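Local coordinates for CRISPR system Cmr subunit Cmr1-1 (Pyrococcus furiosus, PDB 4W8Z), which binds RNA and, together with Cmr6, caps the elongated type III-B Cmr ribonucleoprotein complex, which serves in CRISPR antiviral defence, at residues Arg255-Tyr259 against Glu310-Ile316; Tyr248-Leu252 against Ile316-Val321; Phe185-Phe191 against Val289-Gly293. One frame throughout, in Å; residues are numbered along the deposited sequence.

Interaction 1: residues Arg255-Tyr259 against Glu310-Ile316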
loop_
_atom_site.group_PDB
_atom_site.type_symbol
_atom_site.label_atom_id
_atom_site.label_comp_id
_atom_site.label_asym_id
_atom_site.label_seq_id
_atom_site.Cartn_x
_atom_site.Cartn_y
_atom_site.Cartn_z
ATOM N N ARG A 255 20.544 -5.143 -9.517
ATOM C CA ARG A 255 20.510 -5.644 -8.153
ATOM C C ARG A 255 21.224 -6.987 -8.052
ATOM O O ARG A 255 22.051 -7.196 -7.165
ATOM C CB ARG A 255 19.064 -5.770 -7.679
ATOM C CG ARG A 255 18.914 -6.051 -6.210
ATOM C CD ARG A 255 17.450 -6.102 -5.833
ATOM N NE ARG A 255 17.178 -5.287 -4.658
ATOM C CZ ARG A 255 15.975 -5.132 -4.126
ATOM N NH1 ARG A 255 14.929 -5.743 -4.668
ATOM N NH2 ARG A 255 15.819 -4.369 -3.054
ATOM N N ILE A 256 20.899 -7.887 -8.978
ATOM C CA ILE A 256 21.531 -9.199 -9.060
ATOM C C ILE A 256 23.049 -9.078 -9.200
ATOM O O ILE A 256 23.801 -9.713 -8.463
ATOM C CB ILE A 256 20.970 -10.015 -10.245
ATOM C CG1 ILE A 256 19.484 -10.309 -10.031
ATOM C CG2 ILE A 256 21.738 -11.309 -10.416
ATOM C CD1 ILE A 256 18.785 -10.832 -11.262
ATOM N N LYS A 257 23.496 -8.252 -10.142
ATOM C CA LYS A 257 24.920 -8.048 -10.357
ATOM C C LYS A 257 25.587 -7.463 -9.114
ATOM O O LYS A 257 26.693 -7.859 -8.746
ATOM C CB LYS A 257 25.159 -7.134 -11.563
ATOM C CG LYS A 257 24.949 -7.800 -12.914
ATOM C CD LYS A 257 26.131 -7.529 -13.829
ATOM C CE LYS A 257 26.097 -6.120 -14.400
ATOM N NZ LYS A 257 25.429 -6.093 -15.736
ATOM N N LYS A 258 24.897 -6.531 -8.465
ATOM C CA LYS A 258 25.442 -5.840 -7.304
ATOM C C LYS A 258 25.696 -6.795 -6.145
ATOM O O LYS A 258 26.749 -6.752 -5.508
ATOM C CB LYS A 258 24.501 -4.716 -6.858
ATOM C CG LYS A 258 25.014 -3.907 -5.679
ATOM C CD LYS A 258 24.262 -2.598 -5.526
ATOM C CE LYS A 258 23.141 -2.694 -4.513
ATOM N NZ LYS A 258 22.541 -1.351 -4.248
ATOM N N TYR A 259 24.735 -7.669 -5.879
ATOM C CA TYR A 259 24.832 -8.526 -4.709
ATOM C C TYR A 259 25.645 -9.778 -4.971
ATOM O O TYR A 259 26.096 -10.430 -4.030
ATOM C CB TYR A 259 23.437 -8.870 -4.196
ATOM C CG TYR A 259 22.926 -7.786 -3.289
ATOM C CD1 TYR A 259 23.382 -7.693 -1.985
ATOM C CD2 TYR A 259 22.028 -6.834 -3.743
ATOM C CE1 TYR A 259 22.945 -6.699 -1.149
ATOM C CE2 TYR A 259 21.580 -5.829 -2.911
ATOM C CZ TYR A 259 22.046 -5.768 -1.614
ATOM O OH TYR A 259 21.616 -4.777 -0.770
ATOM N N GLU A 310 18.134 -5.049 3.065
ATOM C CA GLU A 310 17.873 -5.262 1.650
ATOM C C GLU A 310 18.118 -6.735 1.361
ATOM O O GLU A 310 17.741 -7.245 0.314
ATOM C CB GLU A 310 18.757 -4.376 0.766
ATOM C CG GLU A 310 18.404 -4.438 -0.723
ATOM C CD GLU A 310 19.169 -3.432 -1.560
ATOM O OE1 GLU A 310 18.826 -3.260 -2.750
ATOM O OE2 GLU A 310 20.121 -2.821 -1.030
ATOM N N VAL A 311 18.729 -7.417 2.321
ATOM C CA VAL A 311 19.111 -8.810 2.159
ATOM C C VAL A 311 18.185 -9.765 2.915
ATOM O O VAL A 311 17.980 -9.627 4.125
ATOM C CB VAL A 311 20.555 -9.022 2.628
ATOM C CG1 VAL A 311 21.522 -8.680 1.511
ATOM C CG2 VAL A 311 20.829 -8.159 3.850
ATOM N N ARG A 312 17.636 -10.737 2.195
ATOM C CA ARG A 312 16.726 -11.711 2.787
ATOM C C ARG A 312 17.085 -13.131 2.341
ATOM O O ARG A 312 17.618 -13.325 1.248
ATOM C CB ARG A 312 15.282 -11.372 2.416
ATOM C CG ARG A 312 14.271 -11.703 3.493
ATOM C CD ARG A 312 14.749 -11.240 4.857
ATOM N NE ARG A 312 13.807 -11.589 5.915
ATOM C CZ ARG A 312 13.589 -12.828 6.346
ATOM N NH1 ARG A 312 14.238 -13.852 5.804
ATOM N NH2 ARG A 312 12.715 -13.047 7.321
ATOM N N SER A 313 16.803 -14.123 3.182
ATOM C CA SER A 313 17.144 -15.505 2.847
ATOM C C SER A 313 16.045 -16.143 2.002
ATOM O O SER A 313 15.433 -17.140 2.385
ATOM C CB SER A 313 17.393 -16.331 4.108
ATOM O OG SER A 313 16.202 -16.485 4.850
ATOM N N LYS A 314 15.807 -15.540 0.845
ATOM C CA LYS A 314 14.881 -16.057 -0.150
ATOM C C LYS A 314 15.415 -15.630 -1.511
ATOM O O LYS A 314 16.474 -15.011 -1.582
ATOM C CB LYS A 314 13.465 -15.534 0.097
ATOM C CG LYS A 314 13.396 -14.040 0.341
ATOM C CD LYS A 314 12.047 -13.634 0.886
ATOM C CE LYS A 314 11.915 -12.124 0.920
ATOM N NZ LYS A 314 10.668 -11.700 1.602
ATOM N N HIS A 315 14.708 -15.945 -2.589
ATOM C CA HIS A 315 15.204 -15.558 -3.905
ATOM C C HIS A 315 15.170 -14.041 -4.065
ATOM O O HIS A 315 14.262 -13.371 -3.566
ATOM C CB HIS A 315 14.401 -16.221 -5.020
ATOM C CG HIS A 315 15.130 -16.276 -6.323
ATOM N ND1 HIS A 315 15.191 -15.204 -7.192
ATOM C CD2 HIS A 315 15.852 -17.267 -6.900
ATOM C CE1 HIS A 315 15.909 -15.538 -8.247
ATOM N NE2 HIS A 315 16.322 -16.784 -8.097
ATOM N N ILE A 316 16.169 -13.512 -4.766
ATOM C CA ILE A 316 16.338 -12.068 -4.911
ATOM C C ILE A 316 15.144 -11.422 -5.622
ATOM O O ILE A 316 14.902 -10.220 -5.490
ATOM C CB ILE A 316 17.645 -11.736 -5.669
ATOM C CG1 ILE A 316 17.949 -10.233 -5.599
ATOM C CG2 ILE A 316 17.575 -12.234 -7.100
ATOM C CD1 ILE A 316 19.424 -9.901 -5.634
#
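The guanidinium of Arg-255 and the ring of Tyr-259 receive the carboxylate of Glu-310 at an edge, near their planes, but by different oxygens. On the guanidinium, NE and NH2 point side-on to one atom: NE reaches Glu-310 OE1 at 3.2 Å in a moderately bent bond, and NH2 lies equally far from it. OE1 is met on its anti side, and the two planes are turned 60° apart, so this is a fork closing on a single oxygen and not a coplanar bidentate pair. Tyr-259 OH is modelled as a donor very close to the second oxygen, Glu-310 OE2, at a doubtful length, the ring standing 82° from the carboxylate. Glu-310 gets there by an extended chain, its CG anti to the backbone N (chi1 -173°).

Val-311 CG1 lies 3.6 Å from Tyr-259 CE1, approaching the ring obliquely, while Ile-316 CD1 packs 3.9 Å from Arg-255 CG. Arg-255 NH2 has a further partner in Asn-320, and Trp-319 meets Tyr-259 edge-to-face.

The arrangement is a salt bridge near the surface, its arginine buried, with a tyrosine at its side, by which helix 237-264 of the Cmr1-like C-terminal region holds an irregular loop.

Interaction 2: residues Tyr248-Leu252 against Ile316-Val321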
loop_
_atom_site.group_PDB
_atom_site.type_symbol
_atom_site.label_atom_id
_atom_site.label_comp_id
_atom_site.label_asym_id
_atom_site.label_seq_id
_atom_site.Cartn_x
_atom_site.Cartn_y
_atom_site.Cartn_z
ATOM N N TYR A 248 11.307 -2.107 -13.097
ATOM C CA TYR A 248 11.674 -3.117 -12.112
ATOM C C TYR A 248 12.595 -4.182 -12.702
ATOM O O TYR A 248 13.407 -4.771 -11.989
ATOM C CB TYR A 248 10.426 -3.778 -11.521
ATOM C CG TYR A 248 10.748 -4.953 -10.630
ATOM C CD1 TYR A 248 11.237 -4.762 -9.343
ATOM C CD2 TYR A 248 10.587 -6.256 -11.083
ATOM C CE1 TYR A 248 11.546 -5.835 -8.528
ATOM C CE2 TYR A 248 10.893 -7.334 -10.278
ATOM C CZ TYR A 248 11.370 -7.121 -9.001
ATOM O OH TYR A 248 11.673 -8.205 -8.204
ATOM N N LYS A 249 12.469 -4.434 -14.000
ATOM C CA LYS A 249 13.313 -5.425 -14.656
ATOM C C LYS A 249 14.766 -4.965 -14.654
ATOM O O LYS A 249 15.678 -5.755 -14.416
ATOM C CB LYS A 249 12.835 -5.677 -16.084
ATOM C CG LYS A 249 13.602 -6.760 -16.824
ATOM C CD LYS A 249 13.262 -6.744 -18.306
ATOM C CE LYS A 249 14.118 -7.723 -19.094
ATOM N NZ LYS A 249 13.959 -7.542 -20.572
ATOM N N GLU A 250 14.972 -3.675 -14.910
ATOM C CA GLU A 250 16.313 -3.108 -14.938
ATOM C C GLU A 250 16.857 -2.939 -13.526
ATOM O O GLU A 250 18.044 -3.161 -13.276
ATOM C CB GLU A 250 16.315 -1.766 -15.677
ATOM C CG GLU A 250 17.664 -1.045 -15.700
ATOM C CD GLU A 250 18.764 -1.803 -16.446
ATOM O OE1 GLU A 250 18.484 -2.851 -17.074
ATOM O OE2 GLU A 250 19.926 -1.339 -16.405
ATOM N N TYR A 251 15.975 -2.549 -12.611
ATOM C CA TYR A 251 16.303 -2.441 -11.191
ATOM C C TYR A 251 16.802 -3.777 -10.655
ATOM O O TYR A 251 17.829 -3.848 -9.985
ATOM C CB TYR A 251 15.076 -1.972 -10.415
ATOM C CG TYR A 251 15.232 -1.874 -8.913
ATOM C CD1 TYR A 251 16.018 -0.887 -8.334
ATOM C CD2 TYR A 251 14.552 -2.746 -8.070
ATOM C CE1 TYR A 251 16.140 -0.784 -6.959
ATOM C CE2 TYR A 251 14.667 -2.648 -6.696
ATOM C CZ TYR A 251 15.461 -1.668 -6.149
ATOM O OH TYR A 251 15.570 -1.571 -4.782
ATOM N N LEU A 252 16.070 -4.837 -10.977
ATOM C CA LEU A 252 16.430 -6.186 -10.558
ATOM C C LEU A 252 17.707 -6.667 -11.241
ATOM O O LEU A 252 18.505 -7.384 -10.641
ATOM C CB LEU A 252 15.280 -7.151 -10.851
ATOM C CG LEU A 252 15.481 -8.637 -10.558
ATOM C CD1 LEU A 252 15.644 -8.875 -9.065
ATOM C CD2 LEU A 252 14.317 -9.439 -11.118
ATOM N N ILE A 316 16.169 -13.512 -4.766
ATOM C CA ILE A 316 16.338 -12.068 -4.911
ATOM C C ILE A 316 15.144 -11.422 -5.622
ATOM O O ILE A 316 14.902 -10.220 -5.490
ATOM C CB ILE A 316 17.645 -11.736 -5.669
ATOM C CG1 ILE A 316 17.949 -10.233 -5.599
ATOM C CG2 ILE A 316 17.575 -12.234 -7.100
ATOM C CD1 ILE A 316 19.424 -9.901 -5.634
ATOM N N VAL A 317 14.382 -12.229 -6.354
ATOM C CA VAL A 317 13.180 -11.739 -7.015
ATOM C C VAL A 317 12.100 -11.398 -5.985
ATOM O O VAL A 317 11.187 -10.623 -6.263
ATOM C CB VAL A 317 12.635 -12.769 -8.037
ATOM C CG1 VAL A 317 11.971 -13.942 -7.332
ATOM C CG2 VAL A 317 11.666 -12.101 -8.999
ATOM N N ASP A 318 12.220 -11.969 -4.788
ATOM C CA ASP A 318 11.234 -11.755 -3.734
ATOM C C ASP A 318 11.665 -10.658 -2.765
ATOM O O ASP A 318 10.905 -10.278 -1.871
ATOM C CB ASP A 318 10.978 -13.052 -2.963
ATOM C CG ASP A 318 10.201 -14.078 -3.776
ATOM O OD1 ASP A 318 9.356 -13.676 -4.610
ATOM O OD2 ASP A 318 10.430 -15.292 -3.573
ATOM N N TRP A 319 12.885 -10.156 -2.936
ATOM C CA TRP A 319 13.390 -9.089 -2.079
ATOM C C TRP A 319 12.529 -7.837 -2.220
ATOM O O TRP A 319 12.097 -7.498 -3.321
ATOM C CB TRP A 319 14.852 -8.778 -2.413
ATOM C CG TRP A 319 15.819 -9.837 -1.951
ATOM C CD1 TRP A 319 15.513 -11.104 -1.529
ATOM C CD2 TRP A 319 17.244 -9.719 -1.855
ATOM N NE1 TRP A 319 16.660 -11.779 -1.188
ATOM C CE2 TRP A 319 17.736 -10.950 -1.374
ATOM C CE3 TRP A 319 18.156 -8.693 -2.135
ATOM C CZ2 TRP A 319 19.095 -11.179 -1.158
ATOM C CZ3 TRP A 319 19.502 -8.921 -1.912
ATOM C CH2 TRP A 319 19.959 -10.154 -1.435
ATOM N N ASN A 320 12.265 -7.164 -1.105
ATOM C CA ASN A 320 11.513 -5.911 -1.119
ATOM C C ASN A 320 12.093 -4.878 -2.076
ATOM O O ASN A 320 13.311 -4.788 -2.249
ATOM C CB ASN A 320 11.458 -5.301 0.281
ATOM C CG ASN A 320 10.579 -6.083 1.224
ATOM O OD1 ASN A 320 9.735 -6.868 0.796
ATOM N ND2 ASN A 320 10.757 -5.859 2.520
ATOM N N VAL A 321 11.214 -4.089 -2.687
ATOM C CA VAL A 321 11.641 -2.962 -3.506
ATOM C C VAL A 321 11.886 -1.747 -2.610
ATOM O O VAL A 321 11.013 -1.356 -1.837
ATOM C CB VAL A 321 10.600 -2.623 -4.586
ATOM C CG1 VAL A 321 11.013 -1.384 -5.356
ATOM C CG2 VAL A 321 10.418 -3.806 -5.528
#
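This is a largely apolar, buried contact between helix 237-264 and the irregular chain that leads from strand 294-302 toward helix 327-330, within the Cmr1-like C-terminal region. Tyr-248, Tyr-251 and Leu-252 lie on one side of the helix, all directed toward 316-321. Val-321 is shared by the two tyrosines, one methyl each. Its CG2 lies 3.8 Å from Tyr-248 CE1, and its CG1 is 4.1 Å from Tyr-251 CE2; both methyls approach obliquely. The valine's chi1 of 176° sets CG1 anti to the backbone N and CG2 beside it, which splits the branches between the rings.

At the other end, Leu-252 CD1 comes 4.3 Å from Ile-316 CG2, and its CD2 is equally far from Val-317 CG2. The Val-317 carbonyl oxygen sits at the edge of the Tyr-248 ring, 3.1 Å from Tyr-248 OH. Val-317 O accepts a hydrogen bond from Arg-161 NH2. Tyr-251 OH is hydrogen-bonded to Asn-324 and Leu-322 N.

With aliphatic branches meeting ring carbons, cohesion across the contact probably comes mainly from dispersion and burial of apolar surface, with polar groups satisfied largely by residues beyond it.

Interaction 3: residues Phe185-Phe191 against Val289-Gly293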
loop_
_atom_site.group_PDB
_atom_site.type_symbol
_atom_site.label_atom_id
_atom_site.label_comp_id
_atom_site.label_asym_id
_atom_site.label_seq_id
_atom_site.Cartn_x
_atom_site.Cartn_y
_atom_site.Cartn_z
ATOM N N PHE A 185 -10.392 11.673 -6.544
ATOM C CA PHE A 185 -9.499 12.796 -6.795
ATOM C C PHE A 185 -9.720 13.360 -8.199
ATOM O O PHE A 185 -9.514 12.667 -9.198
ATOM C CB PHE A 185 -8.033 12.373 -6.621
ATOM C CG PHE A 185 -7.695 11.893 -5.239
ATOM C CD1 PHE A 185 -8.125 12.586 -4.120
ATOM C CD2 PHE A 185 -6.939 10.744 -5.060
ATOM C CE1 PHE A 185 -7.808 12.140 -2.840
ATOM C CE2 PHE A 185 -6.618 10.291 -3.787
ATOM C CZ PHE A 185 -7.056 10.986 -2.674
ATOM N N ASN A 186 -10.142 14.620 -8.269
ATOM C CA ASN A 186 -10.338 15.291 -9.550
ATOM C C ASN A 186 -9.059 15.946 -10.052
ATOM O O ASN A 186 -8.902 16.192 -11.246
ATOM C CB ASN A 186 -11.450 16.333 -9.437
ATOM C CG ASN A 186 -12.830 15.715 -9.491
ATOM O OD1 ASN A 186 -12.972 14.497 -9.555
ATOM N ND2 ASN A 186 -13.855 16.553 -9.465
ATOM N N SER A 187 -8.148 16.231 -9.131
ATOM C CA SER A 187 -6.861 16.810 -9.482
ATOM C C SER A 187 -5.796 16.314 -8.518
ATOM O O SER A 187 -6.116 15.736 -7.482
ATOM C CB SER A 187 -6.925 18.332 -9.450
ATOM O OG SER A 187 -7.032 18.791 -8.115
ATOM N N ILE A 188 -4.530 16.544 -8.857
ATOM C CA ILE A 188 -3.427 16.198 -7.968
ATOM C C ILE A 188 -3.475 17.086 -6.729
ATOM O O ILE A 188 -3.096 16.673 -5.631
ATOM C CB ILE A 188 -2.059 16.337 -8.681
ATOM C CG1 ILE A 188 -1.953 15.316 -9.816
ATOM C CG2 ILE A 188 -0.898 16.161 -7.702
ATOM C CD1 ILE A 188 -0.566 15.205 -10.422
ATOM N N ASP A 189 -3.964 18.308 -6.907
ATOM C CA ASP A 189 -4.063 19.248 -5.799
ATOM C C ASP A 189 -5.091 18.808 -4.759
ATOM O O ASP A 189 -4.898 19.032 -3.566
ATOM C CB ASP A 189 -4.398 20.647 -6.314
ATOM C CG ASP A 189 -3.189 21.354 -6.896
ATOM O OD1 ASP A 189 -2.048 20.992 -6.531
ATOM O OD2 ASP A 189 -3.381 22.280 -7.713
ATOM N N GLU A 190 -6.179 18.185 -5.206
ATOM C CA GLU A 190 -7.151 17.617 -4.277
ATOM C C GLU A 190 -6.500 16.517 -3.443
ATOM O O GLU A 190 -6.786 16.373 -2.252
ATOM C CB GLU A 190 -8.368 17.063 -5.017
ATOM C CG GLU A 190 -9.447 18.096 -5.299
ATOM C CD GLU A 190 -10.674 17.497 -5.965
ATOM O OE1 GLU A 190 -10.684 16.272 -6.211
ATOM O OE2 GLU A 190 -11.626 18.254 -6.244
ATOM N N PHE A 191 -5.627 15.748 -4.085
ATOM C CA PHE A 191 -4.864 14.700 -3.421
ATOM C C PHE A 191 -3.949 15.322 -2.360
ATOM O O PHE A 191 -3.952 14.897 -1.203
ATOM C CB PHE A 191 -4.053 13.908 -4.458
ATOM C CG PHE A 191 -3.573 12.560 -3.983
ATOM C CD1 PHE A 191 -3.718 12.169 -2.661
ATOM C CD2 PHE A 191 -2.969 11.683 -4.870
ATOM C CE1 PHE A 191 -3.269 10.931 -2.234
ATOM C CE2 PHE A 191 -2.521 10.445 -4.452
ATOM C CZ PHE A 191 -2.671 10.067 -3.134
ATOM N N VAL A 289 -3.314 4.890 -8.906
ATOM C CA VAL A 289 -4.327 5.795 -8.389
ATOM C C VAL A 289 -5.073 6.442 -9.555
ATOM O O VAL A 289 -4.483 6.741 -10.596
ATOM C CB VAL A 289 -3.702 6.880 -7.466
ATOM C CG1 VAL A 289 -2.706 7.752 -8.234
ATOM C CG2 VAL A 289 -4.787 7.733 -6.798
ATOM N N GLU A 290 -6.376 6.636 -9.391
ATOM C CA GLU A 290 -7.162 7.321 -10.409
ATOM C C GLU A 290 -7.345 8.797 -10.058
ATOM O O GLU A 290 -7.867 9.137 -8.994
ATOM C CB GLU A 290 -8.518 6.639 -10.586
ATOM C CG GLU A 290 -9.386 7.274 -11.657
ATOM C CD GLU A 290 -10.573 6.405 -12.027
ATOM O OE1 GLU A 290 -10.384 5.178 -12.180
ATOM O OE2 GLU A 290 -11.693 6.947 -12.153
ATOM N N ILE A 291 -6.889 9.665 -10.956
ATOM C CA ILE A 291 -7.017 11.108 -10.780
ATOM C C ILE A 291 -7.657 11.728 -12.016
ATOM O O ILE A 291 -7.127 11.606 -13.122
ATOM C CB ILE A 291 -5.651 11.785 -10.525
ATOM C CG1 ILE A 291 -4.868 11.031 -9.449
ATOM C CG2 ILE A 291 -5.845 13.235 -10.121
ATOM C CD1 ILE A 291 -3.458 11.539 -9.245
ATOM N N GLY A 292 -8.798 12.382 -11.835
ATOM C CA GLY A 292 -9.505 12.980 -12.951
ATOM C C GLY A 292 -9.947 11.945 -13.972
ATOM O O GLY A 292 -10.007 12.225 -15.168
ATOM N N GLY A 293 -10.251 10.740 -13.504
ATOM C CA GLY A 293 -10.711 9.678 -14.381
ATOM C C GLY A 293 -9.617 9.071 -15.241
ATOM O O GLY A 293 -9.903 8.399 -16.233
HETATM O O HOH W 1 -11.584 10.819 -10.744
#
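Phe-185 and Ile-291 come together where the chain entering helix 188-206 passes the end of strand 284-291, and the orientation of five apolar side chains defines the contact. Phe-185 crosses Val-289 at about a right angle, with Val-289 CG2 near the plane of the ring and at its edge, 4.1 Å from CD2. The two phenylalanines meet over their faces: CE2 of Phe-185 sits 3.6 Å above the plane of the Phe-191 ring, over its centre. Phe-191 in turn has CE2 near Val-289 CG2, so this methyl group touches both phenylalanines, the second obliquely.

Ile-291 divides its branches. Its CG2, anti to the backbone N, lies against the backbone, 3.5 Å from Ser-187 C, whereas CD1 extends to Ile-188 CG1 at 4.1 Å, the two isoleucines meeting at a slant. The same CD1 also approaches the Phe-191 ring.

Backbone atoms join the two segments as well. Gly-292 N donates to Phe-185 O at 2.7 Å, nearly straight at 169° and in the carbonyl plane, and Ile-291 CA makes a CA-H...O contact with the same oxygen. A water also donates to it and is linked weakly to Gly-293 N. On the helix side, Ser-187 is the N-cap: its OG accepts from Glu-190 N at 3.1 Å. Glu-190 OE1 accepts from Asn-186 N, which ties the glutamate back to the chain before the helix.

Helix 136-152 packs on both phenylalanines, with Trp-147 and Ser-151 touching Phe-185 and Leu-152 touching Phe-191. Val-230 of strand 226-231 meets Ile-188 and Val-289, and Tyr-296 of the neighbouring antiparallel strand 294-302 lies against Val-289 and Ile-291. The start of helix 188-206 is thereby packed between helix 136-152 and the C-terminal sheet.

Interactions 1 and 2 form one continuous zone, their centres about 8 Å apart: both use helix 237-264, and Ile-316 belongs to each. The join is polar as well as apolar, since Arg-255 NH2 lies 2.7 Å from Asn-320 O, a probable hydrogen bond, and Trp-319 NE1 is probably bonded to Lys-314 O. Interaction 3 is remote, with centres about 36 Å from interaction 1 and about 29 Å from interaction 2; its nearest atoms are about 22 Å and 16 Å away. It lies across the chain's centre from interaction 1. The connection is through sequence: strand 284-291 follows helix 237-264. No ligand or RNA marks a site in this apo form.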